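Local structure of L-amino acid deaminase (Proteus vulgaris, 5I39) at residues P22-V27 with D185-F191; P356-K362 with P402-F408; L367-T371 with S383-T387. The protein binds FAD and, as a membrane-bound flavoprotein of the DAO family, probably oxidises L-amino acids by deamination. One frame throughout, in Å; residues are numbered along the deposited sequence. Where two conformers were deposited one is given.

Contact 3 is wholly buried, whereas contacts 1 and 2 are partly buried and each ties a terminal region of the chain to the body of the protein. Contacts 2 and 3 touch: strands 357-360 and 367-371 are antiparallel neighbours in one sheet, and the centres of the two contacts lie about 10 Å apart. Contact 1 stands alone, its centre about 31 Å from that of contact 2 and on the opposite side of the chain's centre. The chemistry differs accordingly. Ion pairs and a glycine laid over a phenylalanine ring hold contact 1, and hydrogen bonds to the sheet edge, with a lysine over a tyrosine, hold contact 2. Contact 3 has no direct hydrogen bond between its segments.

Contact 1. Residues P22-V27 with D185-F191; sequences PRHGFV and DPEVATF. With EDO (1,2-ethanediol), chain C.
Arg23 reaches across from the loop 22-27 to two carboxylates of 185-191, and Phe191 receives Gly25 on its ring. With chi1 -60°, the arginine CG lies beside its own backbone N, and from there the chain runs extended to NE. Its CG packs on Val188 CG2 at 3.7 Å, and the same methyl sits over one face of the guanidinium. At the edge of that group, NH2 of Arg23 donates to Asp185 OD2 at 2.7 Å and 152°, close to the guanidinium plane and on the anti side of the carboxylate. NH1 of Arg23 forms a longer salt bridge to Glu187 OE1, 3.2 Å away. Both acids have further partners, Glu187 pairing with Arg16 and Asp185 with Arg286, so the charges form a network.

The second centre is aromatic. Gly25 CA stands 3.5 Å above the Phe191 ring centroid and only 8° off its normal, a CH-pi contact over the face, while Val27 CG2 meets Phe191 CB at 3.9 Å. Between the two centres one water donates to Pro22 O and Glu187 O and accepts from Gly25 N, bridging the backbones. An ethanediol hydroxyl also donates to Gly25 O.

Val188 is at the N-cap of helix 189-199 and Phe191 lies in its first turn; through these two the N-terminal loop rests against the start of that helix, whose Thr190 touches helices 47-58 and 376-392.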
loop_
_atom_site.group_PDB
_atom_site.type_symbol
_atom_site.label_atom_id
_atom_site.label_comp_id
_atom_site.label_asym_id
_atom_site.label_seq_id
_atom_site.Cartn_x
_atom_site.Cartn_y
_atom_site.Cartn_z
ATOM N N PRO A 22 2.137 -20.202 5.068
ATOM C CA PRO A 22 2.427 -18.996 4.267
ATOM C C PRO A 22 2.052 -17.646 4.909
ATOM O O PRO A 22 2.528 -16.613 4.447
ATOM C CB PRO A 22 1.607 -19.225 2.990
ATOM C CG PRO A 22 1.513 -20.700 2.871
ATOM C CD PRO A 22 1.384 -21.197 4.281
ATOM N N ARG A 23 1.223 -17.663 5.955
ATOM C CA ARG A 23 0.844 -16.464 6.716
ATOM C C ARG A 23 1.724 -16.208 7.951
ATOM O O ARG A 23 1.301 -15.519 8.883
ATOM C CB ARG A 23 -0.636 -16.574 7.107
ATOM C CG ARG A 23 -1.520 -16.676 5.881
ATOM C CD ARG A 23 -2.998 -16.864 6.151
ATOM N NE ARG A 23 -3.704 -16.537 4.913
ATOM C CZ ARG A 23 -4.125 -15.321 4.555
ATOM N NH1 ARG A 23 -3.984 -14.259 5.360
ATOM N NH2 ARG A 23 -4.722 -15.170 3.373
ATOM N N HIS A 24 2.949 -16.742 7.934
ATOM C CA HIS A 24 3.914 -16.607 9.042
ATOM C C HIS A 24 4.240 -15.149 9.415
ATOM O O HIS A 24 4.384 -14.823 10.593
ATOM C CB HIS A 24 5.206 -17.424 8.771
ATOM C CG HIS A 24 5.860 -17.148 7.447
ATOM N ND1 HIS A 24 6.660 -16.053 7.233
ATOM C CD2 HIS A 24 5.854 -17.835 6.278
ATOM C CE1 HIS A 24 7.105 -16.059 5.990
ATOM N NE2 HIS A 24 6.629 -17.133 5.387
ATOM N N GLY A 25 4.330 -14.274 8.418
ATOM C CA GLY A 25 4.577 -12.852 8.660
ATOM C C GLY A 25 5.928 -12.530 9.272
ATOM O O GLY A 25 6.036 -11.690 10.157
ATOM N N PHE A 26 6.962 -13.182 8.764
ATOM C CA PHE A 26 8.341 -12.940 9.190
ATOM C C PHE A 26 9.304 -13.400 8.109
ATOM O O PHE A 26 9.299 -14.567 7.717
ATOM C CB PHE A 26 8.697 -13.623 10.513
ATOM C CG PHE A 26 10.097 -13.315 10.974
ATOM C CD1 PHE A 26 10.388 -12.102 11.592
ATOM C CD2 PHE A 26 11.139 -14.207 10.739
ATOM C CE1 PHE A 26 11.683 -11.798 11.991
ATOM C CE2 PHE A 26 12.436 -13.909 11.136
ATOM C CZ PHE A 26 12.707 -12.704 11.761
ATOM N N VAL A 27 10.121 -12.467 7.639
ATOM C CA VAL A 27 11.196 -12.757 6.703
ATOM C C VAL A 27 12.478 -12.309 7.371
ATOM O O VAL A 27 12.599 -11.153 7.772
ATOM C CB VAL A 27 10.995 -12.001 5.378
ATOM C CG1 VAL A 27 12.206 -12.161 4.467
ATOM C CG2 VAL A 27 9.743 -12.501 4.682
ATOM N N ASP A 185 -3.549 -9.499 1.077
ATOM C CA ASP A 185 -3.697 -9.776 2.506
ATOM C C ASP A 185 -2.418 -9.373 3.240
ATOM O O ASP A 185 -1.326 -9.804 2.859
ATOM C CB ASP A 185 -3.985 -11.261 2.749
ATOM C CG ASP A 185 -5.192 -11.777 1.970
ATOM O OD1 ASP A 185 -6.014 -10.974 1.474
ATOM O OD2 ASP A 185 -5.316 -13.016 1.852
ATOM N N PRO A 186 -2.540 -8.577 4.320
ATOM C CA PRO A 186 -1.340 -8.049 4.977
ATOM C C PRO A 186 -0.491 -9.070 5.734
ATOM O O PRO A 186 0.655 -8.781 6.056
ATOM C CB PRO A 186 -1.906 -6.983 5.910
ATOM C CG PRO A 186 -3.278 -7.458 6.220
ATOM C CD PRO A 186 -3.770 -8.054 4.939
ATOM N N GLU A 187 -1.026 -10.263 5.973
ATOM C CA GLU A 187 -0.246 -11.328 6.587
ATOM C C GLU A 187 0.730 -11.978 5.604
ATOM O O GLU A 187 1.591 -12.746 6.031
ATOM C CB GLU A 187 -1.165 -12.397 7.176
ATOM C CG GLU A 187 -2.095 -11.886 8.272
ATOM C CD GLU A 187 -3.285 -11.087 7.767
ATOM O OE1 GLU A 187 -3.763 -11.347 6.640
ATOM O OE2 GLU A 187 -3.732 -10.182 8.500
ATOM N N VAL A 188 0.588 -11.684 4.307
ATOM C CA VAL A 188 1.356 -12.365 3.260
ATOM C C VAL A 188 2.065 -11.444 2.261
ATOM O O VAL A 188 3.247 -11.644 1.998
ATOM C CB VAL A 188 0.459 -13.347 2.466
ATOM C CG1 VAL A 188 1.264 -14.087 1.403
ATOM C CG2 VAL A 188 -0.207 -14.347 3.396
ATOM N N ALA A 189 1.356 -10.478 1.680
ATOM C CA ALA A 189 1.811 -9.838 0.436
ATOM C C ALA A 189 3.230 -9.270 0.489
ATOM O O ALA A 189 4.063 -9.602 -0.351
ATOM C CB ALA A 189 0.828 -8.765 0.000
ATOM N N THR A 190 3.508 -8.416 1.465
ATOM C CA THR A 190 4.818 -7.761 1.510
ATOM C C THR A 190 5.920 -8.754 1.875
ATOM O O THR A 190 7.061 -8.601 1.445
ATOM C CB THR A 190 4.811 -6.556 2.456
ATOM O OG1 THR A 190 3.738 -5.696 2.071
ATOM C CG2 THR A 190 6.123 -5.777 2.377
ATOM N N PHE A 191 5.570 -9.780 2.642
ATOM C CA PHE A 191 6.530 -10.820 3.019
ATOM C C PHE A 191 6.963 -11.627 1.799
ATOM O O PHE A 191 8.150 -11.906 1.630
ATOM C CB PHE A 191 5.951 -11.708 4.121
ATOM C CG PHE A 191 5.569 -10.931 5.351
ATOM C CD1 PHE A 191 6.540 -10.517 6.260
ATOM C CD2 PHE A 191 4.248 -10.556 5.570
ATOM C CE1 PHE A 191 6.192 -9.770 7.377
ATOM C CE2 PHE A 191 3.896 -9.808 6.679
ATOM C CZ PHE A 191 4.867 -9.419 7.586
HETATM C C1 EDO C . 6.033 -8.293 10.723
HETATM O O1 EDO C . 5.361 -7.678 11.823
HETATM C C2 EDO C . 7.501 -8.519 11.078
HETATM O O2 EDO C . 7.841 -9.910 11.126
HETATM O O HOH W 1 3.747 -14.373 5.530
#

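Contact 2. Residues P356-K362 with P402-F408; sequences PIISEVK and PFSLYRF
Tyr406 meets Lys362 both with its ring and with its hydroxyl, and its side chain can be followed outward. At CB, chi1 -52° sets CG beside the backbone N. The ring from CG to CZ then lies under Lys362 CE, which stands 3.7 Å from the centroid and 9° off the normal, while Leu405 CB lies over the opposite face. Lys362 NZ is 4.3 Å from the Tyr406 ring centroid, over the same face as CE, a cation-pi contact; Tyr406 CE2 comes within 3.5 Å of Glu360 O. At the tip, OH of Tyr406 accepts from Lys362 N at 2.8 Å and is also hydrogen-bonded to Glu363.

Hydrogen bonds of backbone and side chains hold the rest of the tail. Ile358 N donates to Phe403 O at 2.9 Å, and Leu405 N gives an almost straight bond, 167°, to Ser359 OG, also 2.9 Å long. That hydroxyl donates in turn to Glu360 O, so it is gripped from two sides of the contact. Ser404 OG accepts from Tyr406 N as an ST turn. Arg407 sends two weak bonds to Pro356 O, but its salt bridge runs from NE to Asp353.

Strand 357-360 is an outermost strand of the six-stranded sheet: Ile357 and Ser359 bond to strand 367-371, and Ile358 turns its N to the C-terminal tail. Phe403 packs further on Leu386 of helix 376-392 and Thr92 of helix 90-103.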
loop_
_atom_site.group_PDB
_atom_site.type_symbol
_atom_site.label_atom_id
_atom_site.label_comp_id
_atom_site.label_asym_id
_atom_site.label_seq_id
_atom_site.Cartn_x
_atom_site.Cartn_y
_atom_site.Cartn_z
ATOM N N PRO A 356 0.997 11.254 -2.926
ATOM C CA PRO A 356 2.324 10.807 -2.498
ATOM C C PRO A 356 3.433 11.845 -2.642
ATOM O O PRO A 356 3.278 12.839 -3.360
ATOM C CB PRO A 356 2.608 9.622 -3.435
ATOM C CG PRO A 356 1.268 9.133 -3.854
ATOM C CD PRO A 356 0.466 10.392 -3.999
ATOM N N ILE A 357 4.533 11.599 -1.936
ATOM C CA ILE A 357 5.783 12.323 -2.164
ATOM C C ILE A 357 6.764 11.325 -2.769
ATOM O O ILE A 357 7.253 10.421 -2.088
ATOM C CB ILE A 357 6.331 12.999 -0.892
ATOM C CG1 ILE A 357 5.314 14.034 -0.387
ATOM C CG2 ILE A 357 7.663 13.677 -1.194
ATOM C CD1 ILE A 357 5.632 14.649 0.964
ATOM N N ILE A 358 7.000 11.491 -4.067
ATOM C CA ILE A 358 7.894 10.642 -4.850
ATOM C C ILE A 358 8.743 11.652 -5.597
ATOM O O ILE A 358 8.282 12.237 -6.576
ATOM C CB ILE A 358 7.133 9.740 -5.844
ATOM C CG1 ILE A 358 6.078 8.886 -5.127
ATOM C CG2 ILE A 358 8.117 8.844 -6.590
ATOM C CD1 ILE A 358 4.992 8.368 -6.049
ATOM N N SER A 359 9.958 11.901 -5.122
ATOM C CA SER A 359 10.635 13.141 -5.481
ATOM C C SER A 359 12.139 13.097 -5.349
ATOM O O SER A 359 12.680 12.420 -4.480
ATOM C CB SER A 359 10.109 14.263 -4.578
ATOM O OG SER A 359 10.548 15.544 -5.003
ATOM N N GLU A 360 12.803 13.877 -6.203
ATOM C CA GLU A 360 14.181 14.268 -5.967
ATOM C C GLU A 360 14.233 15.244 -4.798
ATOM O O GLU A 360 13.227 15.849 -4.416
ATOM C CB GLU A 360 14.777 14.943 -7.199
ATOM C CG GLU A 360 14.853 14.054 -8.426
ATOM C CD GLU A 360 15.539 14.737 -9.593
ATOM O OE1 GLU A 360 16.739 15.062 -9.469
ATOM O OE2 GLU A 360 14.884 14.949 -10.633
ATOM N N VAL A 361 15.433 15.394 -4.253
ATOM C CA VAL A 361 15.705 16.314 -3.158
ATOM C C VAL A 361 16.859 17.184 -3.639
ATOM O O VAL A 361 17.994 16.717 -3.733
ATOM C CB VAL A 361 16.058 15.556 -1.859
ATOM C CG1 VAL A 361 16.383 16.522 -0.724
ATOM C CG2 VAL A 361 14.908 14.646 -1.451
ATOM N N LYS A 362 16.566 18.442 -3.955
ATOM C CA LYS A 362 17.570 19.352 -4.530
ATOM C C LYS A 362 18.790 19.556 -3.619
ATOM O O LYS A 362 19.901 19.744 -4.104
ATOM C CB LYS A 362 16.945 20.699 -4.936
ATOM C CG LYS A 362 16.412 21.568 -3.802
ATOM C CD LYS A 362 15.793 22.870 -4.307
ATOM C CE LYS A 362 14.534 22.646 -5.136
ATOM N NZ LYS A 362 13.783 23.906 -5.395
ATOM N N PRO A 402 3.048 16.244 -9.766
ATOM C CA PRO A 402 2.117 16.145 -8.631
ATOM C C PRO A 402 2.657 15.408 -7.398
ATOM O O PRO A 402 2.011 15.433 -6.354
ATOM C CB PRO A 402 0.921 15.378 -9.217
ATOM C CG PRO A 402 1.045 15.517 -10.689
ATOM C CD PRO A 402 2.515 15.555 -10.954
ATOM N N PHE A 403 3.812 14.753 -7.523
ATOM C CA PHE A 403 4.433 14.026 -6.412
ATOM C C PHE A 403 5.682 14.719 -5.869
ATOM O O PHE A 403 6.325 14.206 -4.956
ATOM C CB PHE A 403 4.788 12.604 -6.854
ATOM C CG PHE A 403 3.703 11.932 -7.646
ATOM C CD1 PHE A 403 2.423 11.814 -7.127
ATOM C CD2 PHE A 403 3.959 11.419 -8.914
ATOM C CE1 PHE A 403 1.417 11.198 -7.855
ATOM C CE2 PHE A 403 2.959 10.802 -9.645
ATOM C CZ PHE A 403 1.686 10.689 -9.117
ATOM N N SER A 404 5.993 15.901 -6.392
ATOM C CA SER A 404 7.196 16.620 -6.000
ATOM C C SER A 404 7.129 17.094 -4.554
ATOM O O SER A 404 6.077 17.512 -4.068
ATOM C CB SER A 404 7.402 17.833 -6.909
ATOM O OG SER A 404 8.494 18.626 -6.472
ATOM N N LEU A 405 8.289 17.078 -3.906
ATOM C CA LEU A 405 8.455 17.614 -2.562
ATOM C C LEU A 405 8.244 19.132 -2.520
ATOM O O LEU A 405 7.924 19.684 -1.468
ATOM C CB LEU A 405 9.860 17.264 -2.062
ATOM C CG LEU A 405 10.302 17.728 -0.676
ATOM C CD1 LEU A 405 9.374 17.196 0.402
ATOM C CD2 LEU A 405 11.732 17.276 -0.426
ATOM N N TYR A 406 8.413 19.797 -3.664
ATOM C CA TYR A 406 8.422 21.265 -3.748
ATOM C C TYR A 406 7.129 21.865 -4.300
ATOM O O TYR A 406 7.110 23.020 -4.727
ATOM C CB TYR A 406 9.636 21.701 -4.577
ATOM C CG TYR A 406 10.891 21.066 -4.039
ATOM C CD1 TYR A 406 11.504 21.567 -2.892
ATOM C CD2 TYR A 406 11.429 19.921 -4.628
ATOM C CE1 TYR A 406 12.636 20.967 -2.364
ATOM C CE2 TYR A 406 12.561 19.315 -4.107
ATOM C CZ TYR A 406 13.160 19.841 -2.977
ATOM O OH TYR A 406 14.281 19.239 -2.463
ATOM N N ARG A 407 6.045 21.092 -4.251
ATOM C CA ARG A 407 4.739 21.528 -4.756
ATOM C C ARG A 407 3.894 22.313 -3.749
ATOM O O ARG A 407 2.869 22.874 -4.124
ATOM C CB ARG A 407 3.936 20.315 -5.236
ATOM C CG ARG A 407 3.367 19.415 -4.142
ATOM C CD ARG A 407 2.759 18.185 -4.778
ATOM N NE ARG A 407 2.074 17.288 -3.846
ATOM C CZ ARG A 407 2.576 16.163 -3.325
ATOM N NH1 ARG A 407 3.825 15.780 -3.570
ATOM N NH2 ARG A 407 1.819 15.414 -2.525
ATOM N N PHE A 408 4.308 22.329 -2.484
ATOM C CA PHE A 408 3.477 22.855 -1.394
ATOM C C PHE A 408 3.688 24.354 -1.185
ATOM O O PHE A 408 4.695 24.930 -1.599
ATOM C CB PHE A 408 3.760 22.083 -0.100
ATOM C CG PHE A 408 3.667 20.586 -0.260
ATOM C CD1 PHE A 408 2.430 19.957 -0.326
ATOM C CD2 PHE A 408 4.816 19.806 -0.360
ATOM C CE1 PHE A 408 2.340 18.580 -0.486
ATOM C CE2 PHE A 408 4.734 18.428 -0.512
ATOM C CZ PHE A 408 3.492 17.814 -0.572
ATOM O OXT PHE A 408 2.841 25.027 -0.600
#

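Contact 3. Residues L367-T371 with S383-T387; sequences LVINT and SAELT
Val368 and Thr387 make the apolar part of this contact, their CG2 methyls meeting at 3.5 Å. The same methyl of Thr387 also approaches Asn370 CB at 4.1 Å, so that it lies near two residues of strand 367-371 that face the helix.

The polar part gathers round Asn370. Its CG is anti to the backbone N, chi1 -176°, which carries the amide from the strand toward the helix, and its side chain crosses that of Thr387 at about a right angle. Asn370 ND2 comes within 3.1 Å of Thr387 OG1, yet the angle is too poor for a hydrogen bond. Asn370 ND2 does have a weak direct partner in Thr52, on helix 47-58. The Thr387 hydroxyl is instead used within its own helix, donating to Ser383 O at 2.7 Å. Thr387 N donates to the same carbonyl at 2.9 Å, from the opposite face of its plane.

Geometrically this is a strand and the helix that follows it: their axes pass 9.1 Å apart, at 166° between N-to-C directions. The arrangement suits the Rossmann-like FAD-binding domain of the DAO family, in which strand 367-371 lies parallel to strand 235-237. The turn and helix start after this strand hold Thr373, Gly376 and Thr378, which bind FAD; the Asn370 side chain is about 7 Å from the cofactor.

One water-mediated link completes the polar set. The water accepts a weak bond from Asn370 ND2 at 2.8 Å and is hydrogen-bonded to Ser383 OG at 3.2 Å, thus bridging strand and helix.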
loop_
_atom_site.group_PDB
_atom_site.type_symbol
_atom_site.label_atom_id
_atom_site.label_comp_id
_atom_site.label_asym_id
_atom_site.label_seq_id
_atom_site.Cartn_x
_atom_site.Cartn_y
_atom_site.Cartn_z
ATOM N N LEU A 367 19.816 11.508 -3.982
ATOM C CA LEU A 367 18.843 11.057 -2.988
ATOM C C LEU A 367 17.431 11.289 -3.504
ATOM O O LEU A 367 17.110 12.368 -3.997
ATOM C CB LEU A 367 19.041 11.778 -1.652
ATOM C CG LEU A 367 18.180 11.246 -0.488
ATOM C CD1 LEU A 367 18.949 11.290 0.825
ATOM C CD2 LEU A 367 16.864 11.993 -0.352
ATOM N N VAL A 368 16.586 10.272 -3.377
ATOM C CA VAL A 368 15.173 10.393 -3.698
ATOM C C VAL A 368 14.343 9.892 -2.529
ATOM O O VAL A 368 14.823 9.125 -1.687
ATOM C CB VAL A 368 14.798 9.656 -5.004
ATOM C CG1 VAL A 368 15.508 10.286 -6.191
ATOM C CG2 VAL A 368 15.127 8.174 -4.922
ATOM N N ILE A 369 13.094 10.348 -2.505
ATOM C CA ILE A 369 12.115 10.017 -1.459
ATOM C C ILE A 369 10.933 9.319 -2.115
ATOM O O ILE A 369 10.467 9.762 -3.162
ATOM C CB ILE A 369 11.580 11.292 -0.752
ATOM C CG1 ILE A 369 12.687 11.983 0.056
ATOM C CG2 ILE A 369 10.395 10.967 0.160
ATOM C CD1 ILE A 369 12.341 13.395 0.494
ATOM N N ASN A 370 10.446 8.247 -1.493
ATOM C CA ASN A 370 9.228 7.558 -1.927
ATOM C C ASN A 370 8.428 7.258 -0.671
ATOM O O ASN A 370 8.704 6.283 0.022
ATOM C CB ASN A 370 9.570 6.270 -2.686
ATOM C CG ASN A 370 8.342 5.567 -3.251
ATOM O OD1 ASN A 370 7.227 6.077 -3.186
ATOM N ND2 ASN A 370 8.549 4.383 -3.815
ATOM N N THR A 371 7.454 8.112 -0.363
ATOM C CA THR A 371 6.793 8.051 0.936
ATOM C C THR A 371 5.468 8.823 0.943
ATOM O O THR A 371 4.948 9.215 -0.106
ATOM C CB THR A 371 7.771 8.553 2.042
ATOM O OG1 THR A 371 7.405 8.005 3.312
ATOM C CG2 THR A 371 7.827 10.075 2.136
ATOM N N SER A 383 5.115 3.465 -8.242
ATOM C CA SER A 383 5.957 4.424 -7.518
ATOM C C SER A 383 7.397 3.917 -7.402
ATOM O O SER A 383 8.319 4.720 -7.403
ATOM C CB SER A 383 5.376 4.826 -6.166
ATOM O OG SER A 383 5.292 3.736 -5.290
ATOM N N ALA A 384 7.594 2.598 -7.355
ATOM C CA ALA A 384 8.944 2.025 -7.403
ATOM C C ALA A 384 9.667 2.406 -8.693
ATOM O O ALA A 384 10.818 2.847 -8.666
ATOM C CB ALA A 384 8.880 0.514 -7.284
ATOM N N GLU A 385 8.991 2.221 -9.822
ATOM C CA GLU A 385 9.574 2.581 -11.113
ATOM C C GLU A 385 9.866 4.078 -11.196
ATOM O O GLU A 385 10.945 4.478 -11.641
ATOM C CB GLU A 385 8.674 2.164 -12.269
ATOM C CG GLU A 385 9.304 2.448 -13.627
ATOM C CD GLU A 385 8.461 2.025 -14.806
ATOM O OE1 GLU A 385 7.357 1.494 -14.605
ATOM O OE2 GLU A 385 8.907 2.242 -15.947
ATOM N N LEU A 386 8.897 4.898 -10.792
ATOM C CA LEU A 386 9.075 6.347 -10.826
ATOM C C LEU A 386 10.236 6.798 -9.939
ATOM O O LEU A 386 11.012 7.665 -10.336
ATOM C CB LEU A 386 7.788 7.075 -10.432
ATOM C CG LEU A 386 7.862 8.610 -10.478
ATOM C CD1 LEU A 386 8.264 9.144 -11.852
ATOM C CD2 LEU A 386 6.527 9.190 -10.050
ATOM N N THR A 387 10.350 6.209 -8.754
ATOM C CA THR A 387 11.432 6.542 -7.834
ATOM C C THR A 387 12.786 6.251 -8.474
ATOM O O THR A 387 13.698 7.077 -8.417
ATOM C CB THR A 387 11.281 5.764 -6.521
ATOM O OG1 THR A 387 10.063 6.155 -5.882
ATOM C CG2 THR A 387 12.428 6.041 -5.576
HETATM O O HOH W 2 7.666 1.771 -4.465
#